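Local coordinates for protein UDP-L-Rhamnose Synthase (Acanthamoeba polyphaga mimivirus, PDB 7JID) that probably makes UDP-L-rhamnose as an NADP-linked oxidoreductase, holding NADP and UDP-rhamnose on an RmlD-type Rossmann fold, at residues Ser174-Thr177 / Lys178-Tyr182; Ser191-Leu195 / Asp196-Pro200; Gly220-His224 / Asn225-Ser229; Leu228-Ile231 / Arg232-Lys236. All blocks are in the same frame, centred on the assembly; numbering follows the deposited sequence.

Contact 1: Ser174-Thr177 / Lys178-Tyr182. With AWU ([[(2~{R},3~{S},4~{R},5~{R})-5-[2,4-bis(oxidanylidene)pyrimidin-1-yl]-3,4-bis(oxidanyl)oxolan-2-yl]methoxy-oxidanyl-phosphoryl] [(2~{R},3~{R},4~{R},5~{R},6~{S})-6-methyl-3,4,5-tris(oxidanyl)oxan-2-yl] hydrogen phosphate), chain C; EDO (1,2-ethanediol), chain I.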
loop_
_atom_site.group_PDB
_atom_site.type_symbol
_atom_site.label_atom_id
_atom_site.label_comp_id
_atom_site.label_asym_id
_atom_site.label_seq_id
_atom_site.Cartn_x
_atom_site.Cartn_y
_atom_site.Cartn_z
ATOM N N SER A 174 18.582 -7.353 -17.165
ATOM C CA SER A 174 19.764 -7.896 -16.457
ATOM C C SER A 174 20.712 -6.767 -16.041
ATOM O O SER A 174 21.048 -5.897 -16.846
ATOM C CB SER A 174 20.492 -8.917 -17.261
ATOM O OG SER A 174 21.662 -9.336 -16.593
ATOM N N PHE A 175 21.126 -6.760 -14.780
ATOM C CA PHE A 175 21.954 -5.660 -14.218
ATOM C C PHE A 175 23.198 -5.437 -15.088
ATOM O O PHE A 175 23.553 -4.282 -15.316
ATOM C CB PHE A 175 22.318 -5.997 -12.771
ATOM C CG PHE A 175 23.196 -5.006 -12.071
ATOM C CD1 PHE A 175 22.628 -3.974 -11.338
ATOM C CD2 PHE A 175 24.577 -5.152 -12.108
ATOM C CE1 PHE A 175 23.459 -3.107 -10.644
ATOM C CE2 PHE A 175 25.407 -4.239 -11.454
ATOM C CZ PHE A 175 24.835 -3.231 -10.728
ATOM N N ILE A 176 23.900 -6.490 -15.503
ATOM C CA ILE A 176 25.156 -6.353 -16.288
ATOM C C ILE A 176 24.810 -5.725 -17.639
ATOM O O ILE A 176 25.514 -4.756 -18.032
ATOM C CB ILE A 176 25.893 -7.687 -16.431
ATOM C CG1 ILE A 176 26.386 -8.174 -15.068
ATOM C CG2 ILE A 176 27.007 -7.568 -17.456
ATOM C CD1 ILE A 176 27.270 -9.405 -15.107
ATOM N N THR A 177 23.760 -6.195 -18.312
ATOM C CA THR A 177 23.347 -5.567 -19.607
ATOM C C THR A 177 23.132 -4.069 -19.381
ATOM O O THR A 177 23.588 -3.215 -20.213
ATOM C CB THR A 177 22.088 -6.212 -20.191
ATOM O OG1 THR A 177 22.313 -7.620 -20.141
ATOM C CG2 THR A 177 21.824 -5.747 -21.609
ATOM N N LYS A 178 22.403 -3.737 -18.332
ATOM C CA LYS A 178 22.080 -2.324 -18.050
ATOM C C LYS A 178 23.374 -1.546 -17.839
ATOM O O LYS A 178 23.528 -0.500 -18.515
ATOM C CB LYS A 178 21.086 -2.227 -16.880
ATOM C CG LYS A 178 19.698 -2.677 -17.314
ATOM C CD LYS A 178 18.566 -2.258 -16.447
ATOM C CE LYS A 178 18.653 -2.921 -15.109
ATOM N NZ LYS A 178 17.598 -2.403 -14.206
ATOM N N ILE A 179 24.290 -1.997 -16.974
ATOM C CA ILE A 179 25.434 -1.106 -16.625
ATOM C C ILE A 179 26.378 -0.997 -17.829
ATOM O O ILE A 179 26.970 0.083 -17.979
ATOM C CB ILE A 179 26.128 -1.482 -15.305
ATOM C CG1 ILE A 179 26.856 -2.827 -15.369
ATOM C CG2 ILE A 179 25.119 -1.378 -14.179
ATOM C CD1 ILE A 179 27.820 -3.053 -14.227
ATOM N N LEU A 180 26.412 -1.992 -18.724
ATOM C CA LEU A 180 27.209 -1.915 -19.969
ATOM C C LEU A 180 26.637 -0.797 -20.839
ATOM O O LEU A 180 27.423 -0.189 -21.601
ATOM C CB LEU A 180 27.210 -3.248 -20.709
ATOM C CG LEU A 180 28.184 -4.296 -20.180
ATOM C CD1 LEU A 180 27.908 -5.655 -20.805
ATOM C CD2 LEU A 180 29.637 -3.887 -20.400
ATOM N N SER A 181 25.357 -0.476 -20.688
ATOM C CA SER A 181 24.637 0.472 -21.585
ATOM C C SER A 181 24.781 1.902 -21.068
ATOM O O SER A 181 24.458 2.839 -21.832
ATOM C CB SER A 181 23.183 0.082 -21.760
ATOM O OG SER A 181 22.398 0.518 -20.656
ATOM N N TYR A 182 25.218 2.096 -19.828
ATOM C CA TYR A 182 25.119 3.407 -19.143
ATOM C C TYR A 182 26.398 4.215 -19.414
ATOM O O TYR A 182 27.494 3.685 -19.219
ATOM C CB TYR A 182 24.848 3.236 -17.642
ATOM C CG TYR A 182 23.459 2.758 -17.285
ATOM C CD1 TYR A 182 22.357 3.026 -18.081
ATOM C CD2 TYR A 182 23.235 2.042 -16.114
ATOM C CE1 TYR A 182 21.086 2.567 -17.752
ATOM C CE2 TYR A 182 21.979 1.555 -15.792
ATOM C CZ TYR A 182 20.882 1.839 -16.587
ATOM O OH TYR A 182 19.604 1.401 -16.285
HETATM P PA AWU C . 18.544 0.890 -12.839
HETATM O O1A AWU C . 17.946 2.241 -12.726
HETATM O O2A AWU C . 18.884 0.365 -14.223
HETATM O O3A AWU C . 17.660 -0.374 -12.314
HETATM P PB AWU C . 16.447 -0.338 -11.198
HETATM O O1B AWU C . 16.802 0.373 -9.869
HETATM O O2B AWU C . 15.144 0.058 -11.927
HETATM O O3B AWU C . 16.448 -1.902 -10.862
HETATM C "C5'" AWU C . 13.912 -3.896 -9.209
HETATM O "O5'" AWU C . 14.766 -3.340 -10.191
HETATM C "C4'" AWU C . 14.722 -4.764 -8.262
HETATM O "O4'" AWU C . 13.929 -5.215 -7.141
HETATM C "C3'" AWU C . 15.867 -3.962 -7.737
HETATM O "O3'" AWU C . 16.757 -4.846 -7.109
HETATM C "C2'" AWU C . 16.682 -3.288 -8.835
HETATM C "C1'" AWU C . 15.832 -2.583 -9.798
HETATM N N1 AWU C . 23.146 3.290 -12.727
HETATM C C2 AWU C . 24.331 3.879 -13.136
HETATM O O2 AWU C . 25.420 3.457 -12.697
HETATM N N3 AWU C . 24.279 4.826 -14.125
HETATM C C4 AWU C . 23.099 5.306 -14.601
HETATM O O4 AWU C . 23.143 6.178 -15.546
HETATM C C5 AWU C . 21.908 4.698 -14.202
HETATM C C6 AWU C . 21.927 3.756 -13.179
HETATM C C1C AWU C . 23.153 2.239 -11.670
HETATM C C2C AWU C . 22.172 2.422 -10.511
HETATM C C3C AWU C . 21.923 0.956 -10.076
HETATM C C4C AWU C . 22.046 0.237 -11.381
HETATM C C5C AWU C . 20.746 -0.262 -11.974
HETATM C "C6'" AWU C . 12.881 -4.696 -10.004
HETATM O "O2'" AWU C . 17.297 -4.304 -9.598
HETATM O O2C AWU C . 22.805 3.163 -9.498
HETATM O O3C AWU C . 22.979 0.486 -9.257
HETATM O O4C AWU C . 22.593 1.131 -12.342
HETATM O O5C AWU C . 19.834 0.860 -11.957
HETATM C C1 EDO I . 29.788 1.327 -19.295
HETATM O O1 EDO I . 29.777 2.723 -19.551
HETATM C C2 EDO I . 30.791 0.633 -20.159
HETATM O O2 EDO I . 30.237 0.191 -21.394
#
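The F175 ring carries I179 CG2 over one face, a CH-pi contact 4.1 Å from the centroid and 17° off the normal, while F175 CE1 reaches the ribose of the bound UDP-rhamnose at C4C. The flat ring of Y182 lies between K178 O, 3.4 Å above the centre of one face, and the uracil on the opposite face, where C5 is offset toward the rim. At its edge Y182 OH points in plane to phosphate oxygen O2A; the bond is modelled very short, so its length is doubtful. Placing CG1 of I179 between backbone N and carbonyl carbon (chi1 67°) leaves CG2 for the F175 face and sends CD1 to F175 CE2 at 3.9 Å.

This is the short helix 175-181, with S174 at the N-cap position and K178 N bonded to S174 O at 3.0 Å. K178 runs out to the diphosphate, bending at chi3 (-67°), and its NZ donates to bridging O3A at 2.8 Å and to O2A at 3.1 Å. K178 O is gripped twice by S181, through N and, at 2.6 Å on an in-plane lone pair, through OG. T177 turns OG1 to Q170 and N171.

Contact 2: Ser191-Leu195 / Asp196-Pro200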
loop_
_atom_site.group_PDB
_atom_site.type_symbol
_atom_site.label_atom_id
_atom_site.label_comp_id
_atom_site.label_asym_id
_atom_site.label_seq_id
_atom_site.Cartn_x
_atom_site.Cartn_y
_atom_site.Cartn_z
ATOM N N SER A 191 24.822 -6.021 -2.526
ATOM C CA SER A 191 24.298 -7.393 -2.585
ATOM C C SER A 191 23.514 -7.545 -3.875
ATOM O O SER A 191 22.577 -6.736 -4.114
ATOM C CB SER A 191 23.492 -7.730 -1.407
ATOM O OG SER A 191 24.279 -7.847 -0.227
ATOM N N MET A 192 23.799 -8.598 -4.624
ATOM C CA MET A 192 23.142 -8.862 -5.923
ATOM C C MET A 192 22.805 -10.345 -6.037
ATOM O O MET A 192 23.382 -11.118 -5.336
ATOM C CB MET A 192 23.990 -8.428 -7.123
ATOM C CG MET A 192 24.714 -7.129 -6.912
ATOM S SD MET A 192 25.339 -6.491 -8.485
ATOM C CE MET A 192 26.112 -4.940 -7.939
ATOM N N THR A 193 21.906 -10.660 -6.956
ATOM C CA THR A 193 21.336 -12.012 -7.164
ATOM C C THR A 193 21.716 -12.504 -8.551
ATOM O O THR A 193 21.265 -11.909 -9.526
ATOM C CB THR A 193 19.814 -11.980 -7.041
ATOM O OG1 THR A 193 19.437 -11.510 -5.746
ATOM C CG2 THR A 193 19.198 -13.357 -7.183
ATOM N N ILE A 194 22.514 -13.584 -8.634
ATOM C CA ILE A 194 22.774 -14.254 -9.922
ATOM C C ILE A 194 21.667 -15.284 -10.158
ATOM O O ILE A 194 21.617 -16.278 -9.438
ATOM C CB ILE A 194 24.175 -14.875 -9.997
ATOM C CG1 ILE A 194 25.247 -13.783 -9.796
ATOM C CG2 ILE A 194 24.295 -15.565 -11.347
ATOM C CD1 ILE A 194 26.611 -14.322 -9.680
ATOM N N LEU A 195 20.743 -14.975 -11.064
ATOM C CA LEU A 195 19.513 -15.790 -11.201
ATOM C C LEU A 195 19.873 -17.184 -11.716
ATOM O O LEU A 195 19.221 -18.121 -11.287
ATOM C CB LEU A 195 18.521 -15.086 -12.138
ATOM C CG LEU A 195 17.820 -13.869 -11.556
ATOM C CD1 LEU A 195 16.942 -13.222 -12.608
ATOM C CD2 LEU A 195 17.002 -14.221 -10.323
ATOM N N ASP A 196 20.893 -17.322 -12.567
ATOM C CA ASP A 196 21.278 -18.667 -13.061
ATOM C C ASP A 196 21.615 -19.584 -11.876
ATOM O O ASP A 196 21.266 -20.746 -11.899
ATOM C CB ASP A 196 22.409 -18.589 -14.072
ATOM C CG ASP A 196 22.093 -17.666 -15.212
ATOM O OD1 ASP A 196 21.643 -18.169 -16.268
ATOM O OD2 ASP A 196 22.302 -16.444 -15.071
ATOM N N GLN A 197 22.246 -19.042 -10.842
ATOM C CA GLN A 197 22.674 -19.787 -9.650
ATOM C C GLN A 197 21.535 -19.941 -8.648
ATOM O O GLN A 197 21.477 -20.995 -7.952
ATOM C CB GLN A 197 23.900 -19.089 -9.050
ATOM C CG GLN A 197 25.104 -19.251 -9.951
ATOM C CD GLN A 197 26.241 -18.329 -9.593
ATOM O OE1 GLN A 197 26.267 -17.786 -8.491
ATOM N NE2 GLN A 197 27.169 -18.167 -10.533
ATOM N N MET A 198 20.657 -18.954 -8.522
ATOM C CA MET A 198 19.769 -18.927 -7.344
ATOM C C MET A 198 18.334 -19.333 -7.729
ATOM O O MET A 198 17.589 -19.651 -6.825
ATOM C CB MET A 198 19.875 -17.575 -6.638
ATOM C CG MET A 198 21.300 -17.307 -6.206
ATOM S SD MET A 198 21.474 -15.948 -5.010
ATOM C CE MET A 198 20.737 -16.730 -3.573
ATOM N N ILE A 199 17.989 -19.382 -9.023
ATOM C CA ILE A 199 16.623 -19.850 -9.402
ATOM C C ILE A 199 16.470 -21.301 -8.931
ATOM O O ILE A 199 15.471 -21.608 -8.286
ATOM C CB ILE A 199 16.309 -19.610 -10.886
ATOM C CG1 ILE A 199 15.887 -18.161 -11.101
ATOM C CG2 ILE A 199 15.205 -20.567 -11.350
ATOM C CD1 ILE A 199 15.717 -17.771 -12.533
ATOM N N PRO A 200 17.454 -22.198 -9.168
ATOM C CA PRO A 200 17.314 -23.563 -8.666
ATOM C C PRO A 200 17.091 -23.657 -7.163
ATOM O O PRO A 200 16.372 -24.525 -6.716
ATOM C CB PRO A 200 18.659 -24.191 -9.050
ATOM C CG PRO A 200 19.050 -23.442 -10.306
ATOM C CD PRO A 200 18.646 -22.014 -9.992
#
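L195 and I199 form the tight part of this helical turn. I199 N donates to L195 O at 2.9 Å with an N-H...O angle of 155°, and I199 CG1 lies only 3.3 Å from that same L195 O. The two side chains cross at a slant, I199 CD1 coming within 3.9 Å of L195 CB. One residue earlier, M198 N bonds to I194 O at 3.0 Å, less straight at 132°; Q197 N to I194 O and M198 N to L195 O are weak three-residue bonds beside the four-residue ones.

The residues mark the start of helix 195-207, with I194 at the N-cap position; this helix leads into strand 212-215, an outer strand of the parallel Rossmann sheet. On the inner side L195 packs on W14, I15 and M18 of helix 14-25, and I199 on I22, with the L195 side chain about 7 Å from the bound NADP.

On the solvent side the residues are D196, Q197 and P200. Q197 lies alongside buried I194, pointing the same way, and packs its amide on aliphatic carbons: Q197 CD rests 3.8 Å from I194 CG2, and the extended chain carries the amide alongside I194, with OE1 3.7 Å from I194 CD1, while OE1 accepts from N218 ND2. D196, partly exposed, sends OD2 to I168 N. P200, the exposed residue, has no N-H to give and kinks the helix; its CD stands 4.1 Å from L195 O.

Contact 3: Gly220-His224 / Asn225-Ser229. With AWU ([[(2~{R},3~{S},4~{R},5~{R})-5-[2,4-bis(oxidanylidene)pyrimidin-1-yl]-3,4-bis(oxidanyl)oxolan-2-yl]methoxy-oxidanyl-phosphoryl] [(2~{R},3~{R},4~{R},5~{R},6~{S})-6-methyl-3,4,5-tris(oxidanyl)oxan-2-yl] hydrogen phosphate), chain C.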
loop_
_atom_site.group_PDB
_atom_site.type_symbol
_atom_site.label_atom_id
_atom_site.label_comp_id
_atom_site.label_asym_id
_atom_site.label_seq_id
_atom_site.Cartn_x
_atom_site.Cartn_y
_atom_site.Cartn_z
ATOM N N GLY A 220 27.926 -11.734 0.123
ATOM C CA GLY A 220 28.945 -10.696 -0.060
ATOM C C GLY A 220 28.535 -9.585 -1.012
ATOM O O GLY A 220 27.363 -9.456 -1.415
ATOM N N LEU A 221 29.483 -8.684 -1.233
ATOM C CA LEU A 221 29.311 -7.429 -1.986
ATOM C C LEU A 221 30.166 -7.392 -3.223
ATOM O O LEU A 221 31.314 -7.879 -3.192
ATOM C CB LEU A 221 29.720 -6.282 -1.055
ATOM C CG LEU A 221 28.831 -6.026 0.150
ATOM C CD1 LEU A 221 29.480 -4.967 1.048
ATOM C CD2 LEU A 221 27.409 -5.637 -0.281
ATOM N N VAL A 222 29.638 -6.802 -4.275
ATOM C CA VAL A 222 30.384 -6.502 -5.503
ATOM C C VAL A 222 29.986 -5.108 -5.941
ATOM O O VAL A 222 28.837 -4.677 -5.737
ATOM C CB VAL A 222 30.131 -7.547 -6.601
ATOM C CG1 VAL A 222 28.702 -7.464 -7.142
ATOM C CG2 VAL A 222 31.205 -7.468 -7.667
ATOM N N SER A 223 30.904 -4.415 -6.575
ATOM C CA SER A 223 30.614 -3.074 -7.136
ATOM C C SER A 223 30.494 -3.145 -8.641
ATOM O O SER A 223 31.010 -4.067 -9.272
ATOM C CB SER A 223 31.647 -2.050 -6.774
ATOM O OG SER A 223 32.847 -2.348 -7.449
ATOM N N HIS A 224 29.908 -2.104 -9.178
ATOM C CA HIS A 224 29.808 -1.913 -10.646
ATOM C C HIS A 224 31.231 -1.937 -11.215
ATOM O O HIS A 224 31.452 -2.544 -12.261
ATOM C CB HIS A 224 29.096 -0.605 -10.953
ATOM C CG HIS A 224 27.804 -0.370 -10.246
ATOM N ND1 HIS A 224 27.690 -0.393 -8.854
ATOM C CD2 HIS A 224 26.582 -0.078 -10.722
ATOM C CE1 HIS A 224 26.441 -0.100 -8.527
ATOM N NE2 HIS A 224 25.751 0.066 -9.642
ATOM N N ASN A 225 32.161 -1.240 -10.571
ATOM C CA ASN A 225 33.541 -1.204 -11.084
ATOM C C ASN A 225 34.140 -2.594 -11.082
ATOM O O ASN A 225 34.861 -2.918 -12.034
ATOM C CB ASN A 225 34.384 -0.221 -10.292
ATOM C CG ASN A 225 34.147 1.223 -10.657
ATOM O OD1 ASN A 225 33.400 1.547 -11.576
ATOM N ND2 ASN A 225 34.756 2.086 -9.863
ATOM N N GLU A 226 33.897 -3.404 -10.055
ATOM C CA GLU A 226 34.506 -4.759 -10.044
ATOM C C GLU A 226 33.949 -5.581 -11.218
ATOM O O GLU A 226 34.712 -6.313 -11.874
ATOM C CB GLU A 226 34.250 -5.522 -8.749
ATOM C CG GLU A 226 35.064 -5.054 -7.574
ATOM C CD GLU A 226 34.592 -5.687 -6.291
ATOM O OE1 GLU A 226 33.464 -5.410 -5.938
ATOM O OE2 GLU A 226 35.350 -6.441 -5.663
ATOM N N ILE A 227 32.648 -5.459 -11.506
ATOM C CA ILE A 227 31.984 -6.201 -12.606
ATOM C C ILE A 227 32.539 -5.726 -13.952
ATOM O O ILE A 227 32.965 -6.589 -14.742
ATOM C CB ILE A 227 30.454 -6.044 -12.577
ATOM C CG1 ILE A 227 29.880 -6.703 -11.331
ATOM C CG2 ILE A 227 29.859 -6.640 -13.862
ATOM C CD1 ILE A 227 28.470 -6.283 -11.088
ATOM N N LEU A 228 32.636 -4.425 -14.168
ATOM C CA LEU A 228 33.103 -3.919 -15.482
ATOM C C LEU A 228 34.575 -4.308 -15.621
ATOM O O LEU A 228 34.969 -4.586 -16.723
ATOM C CB LEU A 228 32.872 -2.415 -15.593
ATOM C CG LEU A 228 31.393 -2.068 -15.688
ATOM C CD1 LEU A 228 31.167 -0.595 -15.420
ATOM C CD2 LEU A 228 30.811 -2.502 -17.029
ATOM N N SER A 229 35.345 -4.223 -14.542
ATOM C CA SER A 229 36.778 -4.661 -14.544
ATOM C C SER A 229 36.901 -6.151 -14.947
ATOM O O SER A 229 37.817 -6.495 -15.725
ATOM C CB SER A 229 37.445 -4.349 -13.241
ATOM O OG SER A 229 37.560 -2.954 -13.038
HETATM P PA AWU C . 18.544 0.890 -12.839
HETATM O O1A AWU C . 17.946 2.241 -12.726
HETATM O O2A AWU C . 18.884 0.365 -14.223
HETATM O O3A AWU C . 17.660 -0.374 -12.314
HETATM P PB AWU C . 16.447 -0.338 -11.198
HETATM O O1B AWU C . 16.802 0.373 -9.869
HETATM O O2B AWU C . 15.144 0.058 -11.927
HETATM O O3B AWU C . 16.448 -1.902 -10.862
HETATM C "C5'" AWU C . 13.912 -3.896 -9.209
HETATM O "O5'" AWU C . 14.766 -3.340 -10.191
HETATM C "C4'" AWU C . 14.722 -4.764 -8.262
HETATM O "O4'" AWU C . 13.929 -5.215 -7.141
HETATM C "C3'" AWU C . 15.867 -3.962 -7.737
HETATM O "O3'" AWU C . 16.757 -4.846 -7.109
HETATM C "C2'" AWU C . 16.682 -3.288 -8.835
HETATM C "C1'" AWU C . 15.832 -2.583 -9.798
HETATM N N1 AWU C . 23.146 3.290 -12.727
HETATM C C2 AWU C . 24.331 3.879 -13.136
HETATM O O2 AWU C . 25.420 3.457 -12.697
HETATM N N3 AWU C . 24.279 4.826 -14.125
HETATM C C4 AWU C . 23.099 5.306 -14.601
HETATM O O4 AWU C . 23.143 6.178 -15.546
HETATM C C5 AWU C . 21.908 4.698 -14.202
HETATM C C6 AWU C . 21.927 3.756 -13.179
HETATM C C1C AWU C . 23.153 2.239 -11.670
HETATM C C2C AWU C . 22.172 2.422 -10.511
HETATM C C3C AWU C . 21.923 0.956 -10.076
HETATM C C4C AWU C . 22.046 0.237 -11.381
HETATM C C5C AWU C . 20.746 -0.262 -11.974
HETATM C "C6'" AWU C . 12.881 -4.696 -10.004
HETATM O "O2'" AWU C . 17.297 -4.304 -9.598
HETATM O O2C AWU C . 22.805 3.163 -9.498
HETATM O O3C AWU C . 22.979 0.486 -9.257
HETATM O O4C AWU C . 22.593 1.131 -12.342
HETATM O O5C AWU C . 19.834 0.860 -11.957
#
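E226 folds back along its own helix start to meet S223 and V222. Its CB lies 3.6 Å from S223 O, CG lies 3.5 Å from S223 OG, and the chain then runs extended (chi2 170°), with CD 3.9 Å from S223 N. OE1, at the tip, accepts from S223 N at 2.8 Å with an N-H...O angle of 151°, using the anti lone pair; it also sits 3.3 Å from V222 CA. In return S223 OG, held between its backbone N and carbonyl carbon (chi1 69°), accepts from E226 N at 3.0 Å. This reciprocal pair is a capping box, with S223 as N-cap of helix 224-234. N225 O accepts from S229, one turn on, through both N and OG, which reach it from opposite faces of the carbonyl plane.

H224, the first helical residue, turns from the cap to the ligand: NE2 shares a 2.8 Å hydrogen bond with ribose hydroxyl O3C of UDP-rhamnose, either group being a possible donor, and the sugar carbon C3C lies at the ring edge in plane. V222 meets I227 at about a right angle, CG2 to CG1 4.0 Å. Outside the turn, I227 rests on F175 and I176 of helix 175-181, H224 packs on I179 of that helix and on I185 of strand 184-185, and V222 meets I277 and L278 of helix 277-287.

Contact 4: Leu228-Ile231 / Arg232-Lys236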
loop_
_atom_site.group_PDB
_atom_site.type_symbol
_atom_site.label_atom_id
_atom_site.label_comp_id
_atom_site.label_asym_id
_atom_site.label_seq_id
_atom_site.Cartn_x
_atom_site.Cartn_y
_atom_site.Cartn_z
ATOM N N LEU A 228 32.636 -4.425 -14.168
ATOM C CA LEU A 228 33.103 -3.919 -15.482
ATOM C C LEU A 228 34.575 -4.308 -15.621
ATOM O O LEU A 228 34.969 -4.586 -16.723
ATOM C CB LEU A 228 32.872 -2.415 -15.593
ATOM C CG LEU A 228 31.393 -2.068 -15.688
ATOM C CD1 LEU A 228 31.167 -0.595 -15.420
ATOM C CD2 LEU A 228 30.811 -2.502 -17.029
ATOM N N SER A 229 35.345 -4.223 -14.542
ATOM C CA SER A 229 36.778 -4.661 -14.544
ATOM C C SER A 229 36.901 -6.151 -14.947
ATOM O O SER A 229 37.817 -6.495 -15.725
ATOM C CB SER A 229 37.445 -4.349 -13.241
ATOM O OG SER A 229 37.560 -2.954 -13.038
ATOM N N LEU A 230 36.032 -7.051 -14.476
ATOM C CA LEU A 230 36.090 -8.465 -14.938
ATOM C C LEU A 230 35.779 -8.577 -16.421
ATOM O O LEU A 230 36.441 -9.362 -17.109
ATOM C CB LEU A 230 35.117 -9.307 -14.142
ATOM C CG LEU A 230 35.550 -9.617 -12.720
ATOM C CD1 LEU A 230 34.393 -10.226 -11.952
ATOM C CD2 LEU A 230 36.766 -10.552 -12.723
ATOM N N ILE A 231 34.788 -7.836 -16.906
ATOM C CA ILE A 231 34.433 -7.924 -18.344
ATOM C C ILE A 231 35.646 -7.444 -19.143
ATOM O O ILE A 231 36.017 -8.109 -20.122
ATOM C CB ILE A 231 33.173 -7.095 -18.618
ATOM C CG1 ILE A 231 31.963 -7.751 -17.959
ATOM C CG2 ILE A 231 33.017 -6.875 -20.105
ATOM C CD1 ILE A 231 30.716 -6.883 -17.914
ATOM N N ARG A 232 36.275 -6.368 -18.691
ATOM C CA ARG A 232 37.455 -5.809 -19.381
ATOM C C ARG A 232 38.587 -6.843 -19.374
ATOM O O ARG A 232 39.151 -7.145 -20.456
ATOM C CB ARG A 232 37.930 -4.534 -18.698
ATOM C CG ARG A 232 39.173 -3.893 -19.308
ATOM C CD ARG A 232 39.724 -2.813 -18.391
ATOM N NE ARG A 232 40.122 -3.418 -17.135
ATOM C CZ ARG A 232 40.120 -2.836 -15.951
ATOM N NH1 ARG A 232 39.697 -1.590 -15.796
ATOM N NH2 ARG A 232 40.487 -3.543 -14.896
ATOM N N ASP A 233 38.891 -7.370 -18.195
ATOM C CA ASP A 233 40.094 -8.210 -17.959
ATOM C C ASP A 233 39.912 -9.627 -18.510
ATOM O O ASP A 233 40.950 -10.257 -18.800
ATOM C CB ASP A 233 40.437 -8.221 -16.477
ATOM C CG ASP A 233 40.914 -6.870 -16.001
ATOM O OD1 ASP A 233 41.331 -6.064 -16.843
ATOM O OD2 ASP A 233 40.918 -6.643 -14.793
ATOM N N ILE A 234 38.691 -10.122 -18.669
ATOM C CA ILE A 234 38.413 -11.471 -19.240
ATOM C C ILE A 234 38.217 -11.359 -20.762
ATOM O O ILE A 234 38.818 -12.189 -21.493
ATOM C CB ILE A 234 37.270 -12.190 -18.511
ATOM C CG1 ILE A 234 37.629 -12.473 -17.055
ATOM C CG2 ILE A 234 36.891 -13.490 -19.213
ATOM C CD1 ILE A 234 36.465 -12.949 -16.260
ATOM N N HIS A 235 37.454 -10.384 -21.248
ATOM C CA HIS A 235 37.006 -10.351 -22.667
ATOM C C HIS A 235 37.415 -9.096 -23.441
ATOM O O HIS A 235 37.652 -9.224 -24.669
ATOM C CB HIS A 235 35.492 -10.438 -22.720
ATOM C CG HIS A 235 34.948 -11.734 -22.251
ATOM N ND1 HIS A 235 35.244 -12.939 -22.867
ATOM C CD2 HIS A 235 34.131 -12.016 -21.218
ATOM C CE1 HIS A 235 34.614 -13.914 -22.247
ATOM N NE2 HIS A 235 33.896 -13.364 -21.231
ATOM N N LYS A 236 37.343 -7.923 -22.829
ATOM C CA LYS A 236 37.294 -6.618 -23.547
ATOM C C LYS A 236 38.384 -5.682 -23.046
ATOM O O LYS A 236 38.141 -4.751 -22.284
ATOM C CB LYS A 236 35.911 -5.990 -23.400
ATOM C CG LYS A 236 34.789 -6.750 -24.083
ATOM C CD LYS A 236 33.490 -5.999 -24.011
ATOM C CE LYS A 236 32.364 -6.721 -24.706
ATOM N NZ LYS A 236 32.530 -6.704 -26.177
HETATM O O HOH W 1 40.299 -2.545 -12.257
#
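I231 O is gripped by two backbone donors from the end of the segment, H235 N at 2.9 Å and K236 N at 3.0 Å, so an i+5 to i bond is added to the i+4 to i bond. Before it the pattern is regular: D233 N and I234 N each reach back four residues, to S229 O and L230 O.

The polar flank is ordered by R232. CG stands opposite the backbone N (chi1 178°) and the chain bends at chi3 (62°), which brings one face of the guanidinium over S229, its CA 3.9 Å from the plane and offset toward the rim. The group grips D233 side-on: NE to OD1 at 2.9 Å, and NH2 to OD2 at 3.1 Å on the syn side. Both acceptors are close to the guanidinium plane, yet OD1 is met 48° out of the carboxylate plane, so the salt bridge is twisted. At the guanidinium edge one water accepts from R232 NH2 at 2.8 Å and donates to S229 OG, already committed to N225, coupling side chains one turn apart.

K236 runs beside I231, CD to CG2 4.0 Å, before its amine end leads away. I234 CG2 sits 3.6 Å above the centre of the neighbouring H235 ring, whose NE2 is bonded to V285 O of helix 277-287. With H235 the first residue to leave helical torsions, at negative phi, this is the C-terminal end of helix 224-234, closed by a pi-turn (K236 N to I231 O).

Contacts 1, 3 and 4 share one side of the chain: contacts 3 and 4 are successive parts of helix 224-234, overlapping at L228 and S229, and helix 175-181 of contact 1 packs against both. F175 CZ comes 3.6 Å from H224 NE2 beside the UDP-rhamnose that contacts 1 and 3 bind together, and further along I176 CG2 meets I231 CD1 at 3.8 Å. Contact 2 joins through M192, whose CE touches F175 CZ at 3.5 Å and V222 O at 3.5 Å; it lies near both ligands, the L195 side chain about 7 Å from NADP and that of T193 about 7 Å from UDP-rhamnose. Contacts 2 and 4 do not touch, their nearest atoms being about 9 Å apart.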